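Local atomic coordinates of photosystem II extrinsic protein V (PDB entry 1F1C), a protein that binds one covalently attached heme c and, as an extrinsic lumenal subunit of photosystem II, probably stabilises the oxygen-evolving complex. Residues R45-P48 with D49-L52. Sequence-based numbering, arbitrary orientation.
With HEC (heme c), chain C.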
ATOM      1  N   ARG A  45      -4.141   4.174 -10.346  1.00 32.77           N
ATOM      2  CA  ARG A  45      -2.892   4.832 -10.668  1.00 33.92           C
ATOM      3  C   ARG A  45      -1.663   3.953 -10.757  1.00 34.60           C
ATOM      4  O   ARG A  45      -0.963   3.979 -11.768  1.00 31.63           O
ATOM      5  CB  ARG A  45      -2.627   5.974  -9.685  1.00 38.66           C
ATOM      6  CG  ARG A  45      -2.958   7.346 -10.246  1.00 46.21           C
ATOM      7  CD  ARG A  45      -2.572   8.455  -9.273  1.00 60.16           C
ATOM      8  NE  ARG A  45      -2.686   9.784  -9.873  1.00 64.96           N
ATOM      9  CZ  ARG A  45      -3.819  10.312 -10.329  1.00 68.29           C
ATOM     10  NH1 ARG A  45      -4.954   9.627 -10.257  1.00 69.22           N
ATOM     11  NH2 ARG A  45      -3.818  11.529 -10.863  1.00 67.78           N
ATOM     12  N   THR A  46      -1.400   3.176  -9.710  1.00 31.51           N
ATOM     13  CA  THR A  46      -0.218   2.333  -9.688  1.00 28.97           C
ATOM     14  C   THR A  46      -0.438   0.894 -10.130  1.00 28.60           C
ATOM     15  O   THR A  46       0.433   0.051  -9.954  1.00 29.31           O
ATOM     16  CB  THR A  46       0.416   2.349  -8.294  1.00 28.61           C
ATOM     17  OG1 THR A  46      -0.573   1.991  -7.324  1.00 27.92           O
ATOM     18  CG2 THR A  46       0.957   3.736  -7.981  1.00 23.21           C
ATOM     19  N   ASN A  47      -1.610   0.604 -10.683  1.00 31.25           N
ATOM     20  CA  ASN A  47      -1.893  -0.728 -11.189  1.00 33.36           C
ATOM     21  C   ASN A  47      -3.016  -0.602 -12.191  1.00 34.54           C
ATOM     22  O   ASN A  47      -4.179  -0.852 -11.883  1.00 41.80           O
ATOM     23  CB  ASN A  47      -2.303  -1.700 -10.089  1.00 32.74           C
ATOM     24  CG  ASN A  47      -2.256  -3.139 -10.564  1.00 35.74           C
ATOM     25  OD1 ASN A  47      -2.472  -3.413 -11.746  1.00 35.17           O
ATOM     26  ND2 ASN A  47      -1.980  -4.063  -9.656  1.00 27.57           N
ATOM     27  N   PRO A  48      -2.672  -0.217 -13.418  1.00 34.98           N
ATOM     28  CA  PRO A  48      -3.619  -0.032 -14.516  1.00 38.24           C
ATOM     29  C   PRO A  48      -4.615  -1.161 -14.770  1.00 38.84           C
ATOM     30  O   PRO A  48      -5.797  -0.901 -14.981  1.00 37.30           O
ATOM     31  CB  PRO A  48      -2.706   0.241 -15.718  1.00 42.79           C
ATOM     32  CG  PRO A  48      -1.388  -0.396 -15.326  1.00 37.25           C
ATOM     33  CD  PRO A  48      -1.285  -0.040 -13.876  1.00 35.20           C
ATOM     34  N   ASP A  49      -4.153  -2.405 -14.731  1.00 37.45           N
ATOM     35  CA  ASP A  49      -5.040  -3.539 -14.987  1.00 40.37           C
ATOM     36  C   ASP A  49      -6.155  -3.730 -13.965  1.00 40.44           C
ATOM     37  O   ASP A  49      -7.293  -4.008 -14.336  1.00 43.89           O
ATOM     38  CB  ASP A  49      -4.225  -4.825 -15.099  1.00 45.88           C
ATOM     39  CG  ASP A  49      -3.165  -4.743 -16.173  1.00 49.52           C
ATOM     40  OD1 ASP A  49      -3.503  -4.313 -17.303  1.00 46.25           O
ATOM     41  OD2 ASP A  49      -2.001  -5.107 -15.883  1.00 54.46           O
ATOM     42  N   VAL A  50      -5.835  -3.578 -12.684  1.00 38.10           N
ATOM     43  CA  VAL A  50      -6.834  -3.745 -11.626  1.00 39.31           C
ATOM     44  C   VAL A  50      -7.622  -2.439 -11.418  1.00 37.78           C
ATOM     45  O   VAL A  50      -7.506  -1.794 -10.371  1.00 35.39           O
ATOM     46  CB  VAL A  50      -6.156  -4.163 -10.294  1.00 38.03           C
ATOM     47  CG1 VAL A  50      -7.196  -4.648  -9.303  1.00 36.72           C
ATOM     48  CG2 VAL A  50      -5.130  -5.245 -10.556  1.00 39.84           C
ATOM     49  N   ASN A  51      -8.418  -2.081 -12.428  1.00 34.32           N
ATOM     50  CA  ASN A  51      -9.241  -0.860 -12.464  1.00 36.32           C
ATOM     51  C   ASN A  51     -10.583  -0.945 -11.728  1.00 33.37           C
ATOM     52  O   ASN A  51     -10.876  -1.931 -11.059  1.00 30.53           O
ATOM     53  CB  ASN A  51      -9.535  -0.500 -13.924  1.00 40.98           C
ATOM     54  CG  ASN A  51      -8.777   0.711 -14.391  1.00 51.23           C
ATOM     55  OD1 ASN A  51      -7.546   0.775 -14.290  1.00 61.23           O
ATOM     56  ND2 ASN A  51      -9.503   1.686 -14.921  1.00 55.24           N
ATOM     57  N   LEU A  52     -11.397   0.105 -11.871  1.00 28.90           N
ATOM     58  CA  LEU A  52     -12.721   0.144 -11.262  1.00 26.87           C
ATOM     59  C   LEU A  52     -13.772   0.008 -12.353  1.00 28.25           C
ATOM     60  O   LEU A  52     -14.935   0.367 -12.161  1.00 28.54           O
ATOM     61  CB  LEU A  52     -12.951   1.443 -10.481  1.00 27.82           C
ATOM     62  CG  LEU A  52     -12.175   1.593  -9.166  1.00 25.20           C
ATOM     63  CD1 LEU A  52     -12.724   2.785  -8.375  1.00 19.01           C
ATOM     64  CD2 LEU A  52     -12.306   0.319  -8.344  1.00 18.81           C
TER
HETATM   65 FE   HEC C 200      -8.093   0.965  -4.160  1.00 25.79          FE
HETATM   66  CHA HEC C 200      -7.690  -1.929  -5.892  1.00 19.78           C
HETATM   67  CHB HEC C 200     -11.557   0.444  -4.168  1.00 23.59           C
HETATM   68  CHC HEC C 200      -8.612   3.728  -2.238  1.00 25.04           C
HETATM   69  CHD HEC C 200      -4.824   1.725  -4.564  1.00 24.77           C
HETATM   70  NA  HEC C 200      -9.326  -0.459  -4.808  1.00 18.86           N
HETATM   71  C1A HEC C 200      -8.985  -1.594  -5.492  1.00 19.10           C
HETATM   72  C2A HEC C 200     -10.175  -2.315  -5.857  1.00 18.64           C
HETATM   73  C3A HEC C 200     -11.238  -1.666  -5.384  1.00 21.48           C
HETATM   74  C4A HEC C 200     -10.721  -0.493  -4.773  1.00 20.59           C
HETATM   75  CMA HEC C 200     -12.679  -2.144  -5.291  1.00 17.67           C
HETATM   76  CAA HEC C 200     -10.234  -3.605  -6.605  1.00 20.57           C
HETATM   77  CBA HEC C 200     -10.215  -3.250  -8.069  1.00 25.45           C
HETATM   78  CGA HEC C 200     -10.479  -4.448  -8.935  1.00 24.48           C
HETATM   79  O1A HEC C 200     -10.601  -5.558  -8.382  1.00 30.62           O
HETATM   80  O2A HEC C 200     -10.562  -4.283 -10.164  1.00 26.92           O
HETATM   81  NB  HEC C 200      -9.698   1.864  -3.361  1.00 26.23           N
HETATM   82  C1B HEC C 200     -11.068   1.533  -3.489  1.00 25.37           C
HETATM   83  C2B HEC C 200     -11.896   2.383  -2.701  1.00 28.36           C
HETATM   84  C3B HEC C 200     -11.061   3.219  -2.051  1.00 27.75           C
HETATM   85  C4B HEC C 200      -9.717   2.946  -2.508  1.00 22.67           C
HETATM   86  CMB HEC C 200     -13.413   2.386  -2.608  1.00 26.38           C
HETATM   87  CAB HEC C 200     -11.446   4.148  -1.085  1.00 29.92           C
HETATM   88  CBB HEC C 200     -12.026   3.751   0.135  1.00 30.18           C
HETATM   89  NC  HEC C 200      -6.972   2.418  -3.573  1.00 24.52           N
HETATM   90  C1C HEC C 200      -7.344   3.503  -2.796  1.00 26.18           C
HETATM   91  C2C HEC C 200      -6.246   4.381  -2.573  1.00 26.11           C
HETATM   92  C3C HEC C 200      -5.153   3.812  -3.162  1.00 32.20           C
HETATM   93  C4C HEC C 200      -5.634   2.600  -3.830  1.00 25.37           C
HETATM   94  CMC HEC C 200      -6.293   5.739  -1.877  1.00 28.57           C
HETATM   95  CAC HEC C 200      -3.862   4.400  -3.225  1.00 24.61           C
HETATM   96  CBC HEC C 200      -3.124   4.715  -2.044  1.00 24.09           C
HETATM   97  ND  HEC C 200      -6.565   0.057  -4.987  1.00 24.73           N
HETATM   98  C1D HEC C 200      -5.257   0.485  -5.029  1.00 22.41           C
HETATM   99  C2D HEC C 200      -4.422  -0.457  -5.693  1.00 19.78           C
HETATM  100  C3D HEC C 200      -5.224  -1.475  -6.061  1.00 22.07           C
HETATM  101  C4D HEC C 200      -6.563  -1.147  -5.651  1.00 23.39           C
HETATM  102  CMD HEC C 200      -2.950  -0.242  -6.114  1.00 18.72           C
HETATM  103  CAD HEC C 200      -4.794  -2.793  -6.714  1.00 28.30           C
HETATM  104  CBD HEC C 200      -4.398  -3.850  -5.685  1.00 26.87           C
HETATM  105  CGD HEC C 200      -4.044  -5.192  -6.318  1.00 29.78           C
HETATM  106  O1D HEC C 200      -4.935  -5.860  -6.875  1.00 28.92           O
HETATM  107  O2D HEC C 200      -2.861  -5.583  -6.265  1.00 34.35           O
HETATM  108  O   HOH W   1      -1.581  -6.127 -13.078  1.00 39.01           O
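The amide NH of V50 is shared by two oxygens of N47, and neither grips it firmly. The N-H points almost straight at the side-chain OD1 of N47 (V50 N to N47 OD1 3.5 Å, N-H...O angle 165°) but reaches it from above the amide plane, in keeping with a weak bond. The backbone O of N47 lies at 3.3 Å from V50 N at a bent 121°, also weak. With CG anti to the backbone N (chi1 -166°), the N47 amide lies beside its own carbonyl carbon, where OD1 and O can both approach V50 N. A water extends this local network, donating to N47 OD1 at 3.2 Å and to D49 OD2 at 3.0 Å, and so links the N47 amide to the D49 carboxylate. At the other end of the same amide, N47 ND2 hydrogen-bonds OE2 of E88 of the second subunit. V50 CG2 sits over the face of the N47 amide, the same face that V50 N approaches, 3.4 Å from N47 OD1. The second methyl, V50 CG1, stands anti to the backbone N and meets the heme propionate at CGA, 3.3 Å away. V50 also centres an inverse gamma turn, closed by a weak bond of 2.9 Å from N51 N to D49 O, after which L52 brings CD2 to within 3.7 Å of heme C3A. V50 is thus one of several residues of the loop between helices 36-39 and 54-58 that line the heme pocket. One amide touches both the valine beside the propionate and the subunit interface; with only weak bonds to V50, its rotation is probably fixed chiefly by E88 of the second subunit.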